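Local coordinates for tail spike protein gp49 (Pseudomonas phage LKA1, PDB 4RU4) that serves as the phage tailspike, a lyase that degrades the O-specific polysaccharide of the Pseudomonas host during virus entry, at residues T97-P102 against S210-G215; V206-I211 against D234-T239. All coordinates share one frame; numbering follows the deposited sequence.

Interaction 1 (T97-P102 against S210-G215); sequences TSIIRP and SIQIVG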
ATOM      1  N   THR B  97      13.695  25.928 -14.416  1.00 12.28           N
ATOM      2  CA  THR B  97      14.237  27.051 -15.202  1.00 10.33           C
ATOM      3  C   THR B  97      15.729  26.891 -15.481  1.00  8.26           C
ATOM      4  O   THR B  97      16.312  27.693 -16.208  1.00 11.89           O
ATOM      5  CB  THR B  97      14.011  28.414 -14.514  1.00 11.90           C
ATOM      6  OG1 THR B  97      14.431  28.315 -13.156  1.00 14.53           O
ATOM      7  CG2 THR B  97      12.533  28.807 -14.558  1.00 10.90           C
ATOM      8  N   SER B  98      16.345  25.867 -14.893  1.00  8.83           N
ATOM      9  CA  SER B  98      17.736  25.538 -15.189  1.00  8.80           C
ATOM     10  C   SER B  98      17.715  24.512 -16.317  1.00  8.92           C
ATOM     11  O   SER B  98      17.610  23.288 -16.075  1.00  8.88           O
ATOM     12  CB  SER B  98      18.448  24.979 -13.953  1.00 10.32           C
ATOM     13  OG  SER B  98      18.614  25.962 -12.936  1.00 14.30           O
ATOM     14  N   ILE B  99      17.773  25.012 -17.545  1.00  7.86           N
ATOM     15  CA  ILE B  99      17.519  24.199 -18.732  1.00  9.94           C
ATOM     16  C   ILE B  99      18.775  23.860 -19.503  1.00 10.70           C
ATOM     17  O   ILE B  99      19.570  24.752 -19.846  1.00 10.23           O
ATOM     18  CB  ILE B  99      16.549  24.935 -19.668  1.00 12.52           C
ATOM     19  CG1 ILE B  99      15.173  25.026 -19.011  1.00 13.46           C
ATOM     20  CG2 ILE B  99      16.459  24.268 -21.048  1.00 10.44           C
ATOM     21  CD1 ILE B  99      14.310  26.152 -19.576  1.00 13.41           C
ATOM     22  N   ILE B 100      18.957  22.567 -19.774  1.00  8.48           N
ATOM     23  CA  ILE B 100      20.025  22.105 -20.661  1.00  9.61           C
ATOM     24  C   ILE B 100      19.374  21.629 -21.969  1.00  9.82           C
ATOM     25  O   ILE B 100      18.503  20.756 -21.957  1.00 10.31           O
ATOM     26  CB  ILE B 100      20.833  20.944 -20.036  1.00 10.21           C
ATOM     27  CG1 ILE B 100      21.511  21.380 -18.740  1.00 12.12           C
ATOM     28  CG2 ILE B 100      21.853  20.406 -21.022  1.00 12.28           C
ATOM     29  CD1 ILE B 100      22.054  20.188 -17.905  1.00 13.27           C
ATOM     30  N   ARG B 101      19.789  22.209 -23.086  1.00  7.60           N
ATOM     31  CA  ARG B 101      19.042  22.072 -24.340  1.00 10.63           C
ATOM     32  C   ARG B 101      19.964  21.746 -25.501  1.00  8.51           C
ATOM     33  O   ARG B 101      20.650  22.629 -26.016  1.00 11.24           O
ATOM     34  CB  ARG B 101      18.281  23.382 -24.660  1.00 11.05           C
ATOM     35  CG  ARG B 101      17.288  23.257 -25.831  1.00 17.39           C
ATOM     36  CD  ARG B 101      16.764  24.629 -26.301  1.00 13.73           C
ATOM     37  NE  ARG B 101      16.099  25.318 -25.195  1.00 11.12           N
ATOM     38  CZ  ARG B 101      14.825  25.132 -24.858  1.00 16.02           C
ATOM     39  NH1 ARG B 101      14.062  24.280 -25.536  1.00 18.48           N
ATOM     40  NH2 ARG B 101      14.305  25.785 -23.837  1.00 16.85           N
ATOM     41  N   PRO B 102      19.987  20.477 -25.931  1.00  8.95           N
ATOM     42  CA  PRO B 102      20.681  20.115 -27.170  1.00  8.07           C
ATOM     43  C   PRO B 102      20.248  20.985 -28.360  1.00 11.24           C
ATOM     44  O   PRO B 102      19.057  21.242 -28.530  1.00  9.00           O
ATOM     45  CB  PRO B 102      20.222  18.663 -27.385  1.00  8.31           C
ATOM     46  CG  PRO B 102      20.146  18.133 -25.960  1.00  8.82           C
ATOM     47  CD  PRO B 102      19.526  19.289 -25.189  1.00  8.13           C
ATOM     48  N   SER B 210      17.001  18.984  -9.831  1.00  6.83           N
ATOM     49  CA  SER B 210      16.462  20.332  -9.967  1.00  6.70           C
ATOM     50  C   SER B 210      16.951  21.018 -11.212  1.00  8.26           C
ATOM     51  O   SER B 210      17.429  22.169 -11.144  1.00  8.37           O
ATOM     52  CB  SER B 210      16.861  21.141  -8.742  1.00  7.13           C
ATOM     53  OG  SER B 210      16.178  20.652  -7.604  1.00 11.89           O
ATOM     54  N   ILE B 211      16.853  20.303 -12.334  1.00  7.70           N
ATOM     55  CA  ILE B 211      17.183  20.840 -13.648  1.00  6.12           C
ATOM     56  C   ILE B 211      16.107  20.345 -14.621  1.00  8.41           C
ATOM     57  O   ILE B 211      15.310  19.448 -14.300  1.00  9.46           O
ATOM     58  CB  ILE B 211      18.576  20.387 -14.150  1.00  4.75           C
ATOM     59  CG1 ILE B 211      18.653  18.850 -14.223  1.00  8.09           C
ATOM     60  CG2 ILE B 211      19.705  20.960 -13.281  1.00  5.72           C
ATOM     61  CD1 ILE B 211      19.752  18.294 -15.135  1.00  9.87           C
ATOM     62  N   GLN B 212      16.074  20.957 -15.786  1.00  6.66           N
ATOM     63  CA  GLN B 212      15.247  20.482 -16.888  1.00  8.60           C
ATOM     64  C   GLN B 212      16.128  20.197 -18.107  1.00 10.90           C
ATOM     65  O   GLN B 212      16.959  21.022 -18.497  1.00 12.13           O
ATOM     66  CB  GLN B 212      14.152  21.493 -17.229  1.00  7.03           C
ATOM     67  CG  GLN B 212      13.386  21.158 -18.533  1.00  8.18           C
ATOM     68  CD  GLN B 212      12.101  21.957 -18.720  1.00 12.41           C
ATOM     69  OE1 GLN B 212      11.247  21.557 -19.503  1.00 11.62           O
ATOM     70  NE2 GLN B 212      11.963  23.095 -18.018  1.00 13.02           N
ATOM     71  N   ILE B 213      15.977  19.008 -18.667  1.00  6.65           N
ATOM     72  CA  ILE B 213      16.639  18.661 -19.920  1.00  4.62           C
ATOM     73  C   ILE B 213      15.566  18.706 -21.002  1.00  6.18           C
ATOM     74  O   ILE B 213      14.566  17.992 -20.903  1.00  6.40           O
ATOM     75  CB  ILE B 213      17.227  17.248 -19.826  1.00  8.67           C
ATOM     76  CG1 ILE B 213      18.447  17.269 -18.918  1.00  9.79           C
ATOM     77  CG2 ILE B 213      17.595  16.687 -21.237  1.00  7.93           C
ATOM     78  CD1 ILE B 213      18.916  15.890 -18.570  1.00 12.78           C
ATOM     79  N   VAL B 214      15.732  19.567 -22.011  1.00  7.22           N
ATOM     80  CA  VAL B 214      14.834  19.505 -23.168  1.00  8.44           C
ATOM     81  C   VAL B 214      15.630  18.847 -24.271  1.00 10.44           C
ATOM     82  O   VAL B 214      16.384  19.523 -24.995  1.00 10.48           O
ATOM     83  CB  VAL B 214      14.349  20.880 -23.593  1.00 12.56           C
ATOM     84  CG1 VAL B 214      13.375  20.768 -24.791  1.00  9.53           C
ATOM     85  CG2 VAL B 214      13.684  21.581 -22.397  1.00 10.86           C
ATOM     86  N   GLY B 215      15.489  17.520 -24.368  1.00  8.78           N
ATOM     87  CA  GLY B 215      16.390  16.691 -25.151  1.00 11.39           C
ATOM     88  C   GLY B 215      16.255  16.757 -26.668  1.00 14.54           C
ATOM     89  O   GLY B 215      17.247  16.645 -27.395  1.00 14.82           O
TER
HETATM   90  O   HOH W   1      16.580  20.167 -27.777  1.00 10.30           O

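Interaction 2 (V206-I211 against D234-T239); sequences VDIASI and DDVTVT. With EDO (1,2-ethanediol), chain S.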
ATOM      1  N   VAL B 206      27.013  10.180  -7.717  1.00  9.56           N
ATOM      2  CA  VAL B 206      26.132  10.683  -8.764  1.00  7.45           C
ATOM      3  C   VAL B 206      24.857  11.260  -8.179  1.00  8.36           C
ATOM      4  O   VAL B 206      24.093  10.573  -7.492  1.00  8.83           O
ATOM      5  CB  VAL B 206      25.813   9.601  -9.818  1.00 11.03           C
ATOM      6  CG1 VAL B 206      24.791  10.107 -10.840  1.00  5.20           C
ATOM      7  CG2 VAL B 206      27.121   9.183 -10.493  1.00 11.49           C
ATOM      8  N   ASP B 207      24.638  12.545  -8.450  1.00  7.68           N
ATOM      9  CA  ASP B 207      23.495  13.250  -7.893  1.00  7.89           C
ATOM     10  C   ASP B 207      23.087  14.312  -8.913  1.00  9.76           C
ATOM     11  O   ASP B 207      23.838  15.245  -9.175  1.00 12.61           O
ATOM     12  CB  ASP B 207      23.880  13.878  -6.541  1.00 11.33           C
ATOM     13  CG  ASP B 207      22.668  14.375  -5.750  1.00 22.37           C
ATOM     14  OD1 ASP B 207      21.577  14.509  -6.334  1.00 27.41           O
ATOM     15  OD2 ASP B 207      22.818  14.658  -4.539  1.00 29.05           O
ATOM     16  N   ILE B 208      21.919  14.126  -9.507  0.50  7.54           N
ATOM     17  CA  ILE B 208      21.389  15.060 -10.482  0.50  8.91           C
ATOM     18  C   ILE B 208      20.089  15.564  -9.888  0.50  8.59           C
ATOM     19  O   ILE B 208      19.219  14.772  -9.515  0.50  7.80           O
ATOM     20  CB  ILE B 208      21.123  14.354 -11.836  0.50  9.78           C
ATOM     21  CG1 ILE B 208      22.345  13.534 -12.273  0.50  9.05           C
ATOM     22  CG2 ILE B 208      20.697  15.362 -12.919  0.50  7.93           C
ATOM     23  CD1 ILE B 208      23.616  14.333 -12.423  0.50  8.45           C
ATOM     24  N   ALA B 209      19.952  16.873  -9.763  1.00  7.49           N
ATOM     25  CA  ALA B 209      18.712  17.409  -9.214  1.00  6.05           C
ATOM     26  C   ALA B 209      18.310  18.762  -9.764  1.00  5.07           C
ATOM     27  O   ALA B 209      19.162  19.571 -10.131  1.00  7.47           O
ATOM     28  CB  ALA B 209      18.791  17.455  -7.676  1.00  7.14           C
ATOM     29  N   SER B 210      17.001  18.984  -9.831  1.00  6.83           N
ATOM     30  CA  SER B 210      16.462  20.332  -9.967  1.00  6.70           C
ATOM     31  C   SER B 210      16.951  21.018 -11.212  1.00  8.26           C
ATOM     32  O   SER B 210      17.429  22.169 -11.144  1.00  8.37           O
ATOM     33  CB  SER B 210      16.861  21.141  -8.742  1.00  7.13           C
ATOM     34  OG  SER B 210      16.178  20.652  -7.604  1.00 11.89           O
ATOM     35  N   ILE B 211      16.853  20.303 -12.334  1.00  7.70           N
ATOM     36  CA  ILE B 211      17.183  20.840 -13.648  1.00  6.12           C
ATOM     37  C   ILE B 211      16.107  20.345 -14.621  1.00  8.41           C
ATOM     38  O   ILE B 211      15.310  19.448 -14.300  1.00  9.46           O
ATOM     39  CB  ILE B 211      18.576  20.387 -14.150  1.00  4.75           C
ATOM     40  CG1 ILE B 211      18.653  18.850 -14.223  1.00  8.09           C
ATOM     41  CG2 ILE B 211      19.705  20.960 -13.281  1.00  5.72           C
ATOM     42  CD1 ILE B 211      19.752  18.294 -15.135  1.00  9.87           C
ATOM     43  N   ASP B 234      16.667  13.559  -8.710  1.00  5.99           N
ATOM     44  CA  ASP B 234      15.556  14.072  -7.913  1.00  5.07           C
ATOM     45  C   ASP B 234      15.099  15.403  -8.487  1.00  6.38           C
ATOM     46  O   ASP B 234      15.930  16.216  -8.910  1.00  5.49           O
ATOM     47  CB  ASP B 234      15.984  14.250  -6.452  1.00 10.95           C
ATOM     48  CG  ASP B 234      14.874  14.831  -5.585  1.00 18.56           C
ATOM     49  OD1 ASP B 234      13.754  14.268  -5.571  1.00 18.09           O
ATOM     50  OD2 ASP B 234      15.112  15.875  -4.944  1.00 22.67           O
ATOM     51  N   ASP B 235      13.785  15.589  -8.552  0.56  5.94           N
ATOM     52  CA  ASP B 235      13.220  16.874  -8.936  0.56  7.62           C
ATOM     53  C   ASP B 235      13.708  17.284 -10.337  0.56  8.56           C
ATOM     54  O   ASP B 235      14.044  18.437 -10.563  0.56 10.19           O
ATOM     55  CB  ASP B 235      13.612  17.907  -7.855  0.56  9.35           C
ATOM     56  CG  ASP B 235      12.930  19.245  -8.029  0.56 13.65           C
ATOM     57  OD1 ASP B 235      11.784  19.268  -8.530  0.56 15.77           O
ATOM     58  OD2 ASP B 235      13.549  20.276  -7.647  0.56 15.13           O
ATOM     59  N   VAL B 236      13.755  16.350 -11.287  1.00  6.97           N
ATOM     60  CA  VAL B 236      14.154  16.726 -12.638  1.00  6.60           C
ATOM     61  C   VAL B 236      12.974  16.696 -13.589  1.00  8.37           C
ATOM     62  O   VAL B 236      12.002  15.959 -13.384  1.00  8.24           O
ATOM     63  CB  VAL B 236      15.331  15.898 -13.241  1.00  9.58           C
ATOM     64  CG1 VAL B 236      16.564  15.927 -12.315  1.00  5.45           C
ATOM     65  CG2 VAL B 236      14.891  14.478 -13.573  1.00  5.47           C
ATOM     66  N   THR B 237      13.070  17.502 -14.631  1.00  5.50           N
ATOM     67  CA  THR B 237      12.109  17.448 -15.711  1.00  5.55           C
ATOM     68  C   THR B 237      12.861  17.032 -16.976  1.00 11.11           C
ATOM     69  O   THR B 237      13.868  17.624 -17.302  1.00  9.07           O
ATOM     70  CB  THR B 237      11.418  18.812 -15.906  1.00  5.56           C
ATOM     71  OG1 THR B 237      10.738  19.161 -14.695  1.00  8.18           O
ATOM     72  CG2 THR B 237      10.379  18.732 -17.035  1.00  7.55           C
ATOM     73  N   VAL B 238      12.408  15.989 -17.666  1.00  6.91           N
ATOM     74  CA  VAL B 238      13.111  15.572 -18.878  1.00  6.63           C
ATOM     75  C   VAL B 238      12.110  15.381 -19.999  1.00  8.85           C
ATOM     76  O   VAL B 238      11.106  14.700 -19.819  1.00 11.36           O
ATOM     77  CB  VAL B 238      13.863  14.243 -18.657  1.00  5.88           C
ATOM     78  CG1 VAL B 238      14.616  13.840 -19.934  1.00  7.56           C
ATOM     79  CG2 VAL B 238      14.840  14.350 -17.442  1.00  5.81           C
ATOM     80  N   THR B 239      12.371  15.977 -21.153  1.00  7.97           N
ATOM     81  CA  THR B 239      11.584  15.662 -22.334  1.00 10.49           C
ATOM     82  C   THR B 239      12.535  15.231 -23.430  1.00 11.70           C
ATOM     83  O   THR B 239      13.714  15.614 -23.435  1.00 11.41           O
ATOM     84  CB  THR B 239      10.733  16.856 -22.836  1.00 11.50           C
ATOM     85  OG1 THR B 239      11.596  17.897 -23.328  1.00  9.92           O
ATOM     86  CG2 THR B 239       9.838  17.374 -21.717  1.00 12.10           C
TER
HETATM   87  C1  EDO S 801       9.452  17.541 -11.686  1.00 25.29           C
HETATM   88  O1  EDO S 801       8.602  17.176 -10.597  1.00 23.07           O
HETATM   89  C2  EDO S 801       9.627  19.046 -11.712  1.00 31.01           C
HETATM   90  O2  EDO S 801       9.899  19.474 -10.386  1.00 31.53           O
HETATM   91  O   HOH W   2      12.744  20.454 -13.281  1.00 12.38           O

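Interaction 1 (T97-P102 against S210-G215)
Ser98 and Gln212 begin a ladder of three backbone hydrogen bonds between parallel strands that run 22° apart. Gln212 N donates to Ser98 O at 2.8 Å in an almost straight bond. Gln212 O then receives Ile100 N, also at 2.8 Å, and Val214 N closes the series on Ile100 O at 3.0 Å. Ile99 CA adds a CA-H...O contact to Gln212 O at 3.2 Å.

Side chains alternate between two faces, as expected for neighbouring coils of the right-handed parallel beta-helix of the pectin lyase-like fold. On the buried face, where Ile213 lies beside Ile100, the CD1 methyls of Ile100 and Ile211 meet at 4.1 Å, and Val111 and Leu112 pack against this group. The other face is partly exposed. Here Ile99 and Gln212 lie alongside each other, with Ile99 CG1 3.9 Å from Gln212 NE2, while Ile99 CG2 faces Val214 CG2.

The polar ends of Gln212 and Arg101 find partners beyond the two segments. Gln212 CG is anti to the backbone N (chi1 171°), and the extended chain beyond it brings NE2 to the carbonyl of Ala96. Arg101 bends at chi3 (-59°), which sets NH1 obliquely beside Val214 CG1 at 3.7 Å, while NH2 forms a salt bridge with Asp76. Past the last direct bond, a water donates to both Pro102 O and Val214 O.

Interaction 2 (V206-I211 against D234-T239)
Ala209 pairs with Asp234 in a parallel bridge, and immediately after it both chains turn at a residue of left-handed helical conformation, Ser210 in one and Asp235 in the other. The two bends therefore lie one on the other, as do equivalent turns in successive coils of a parallel beta-helix. Backbone bonds hold them on both flanks. Asp234 N donates to Ile208 O at 2.9 Å, and Ser210 N donates to Asp234 O, lying in the plane of that carbonyl, with a weak second bond to Asp235 O. Beyond the bend, Thr237 N reaches Ile211 O at 3.0 Å, again in the carbonyl plane.

The tightly packed part is the buried side. Val236 CG1 sits 4.1 Å from Ile211 CG1, the two side chains running alongside each other in the same direction, and in the conformer described Ile208 CG2 is 4.2 Å from the same valine methyl.

The outer side is polar and looser. Ser210 OG donates to Asp235 OD2 at 2.7 Å, arriving on the anti side of the carboxylate and 23° out of its plane. The other oxygen of this carboxylate, whose CG is trans to the backbone N (chi1 -172°), is Asp235 OD1, which accepts O2 of an ethanediol at 2.7 Å. The diol, probably from the crystallisation liquor, is also held by Asn258 O and by Arg232 of a neighbouring subunit. Asp235 was deposited in two conformers, and these bonds apply to the one described. A water donates to Ile211 O and is hydrogen-bonded to Thr237 OG1 as well.

Strand 89-93 flanks the first segment, with Ile91 against Ile211. Beyond the second lies the next coil, where Ile261 of strand 260-263 packs on Val236 and where Asn258 and Thr257 hold Asp234 OD1.

How the interactions relate
Interactions 1 and 2 join three successive coils of the beta-helix, and their centres are about 9 Å apart. Residues 206-215 belong to the middle coil: Ser210 and Ile211 take part in both contacts, at the bend between strands 206-209 and 212-214. Strand 212-214 lies between the partner strands of the two interactions, for Ile213 N also approaches Thr237 O at 2.9 Å and Gly215 N approaches Thr239 O at 2.8 Å, both probable hydrogen bonds that continue the pairing beyond interaction 2. Both contacts lie away from the calcium site of Gly368 and Asp394. Sodium is closer: the side chains of Val214 and Thr237 each lie about 8 Å from a bound sodium ion.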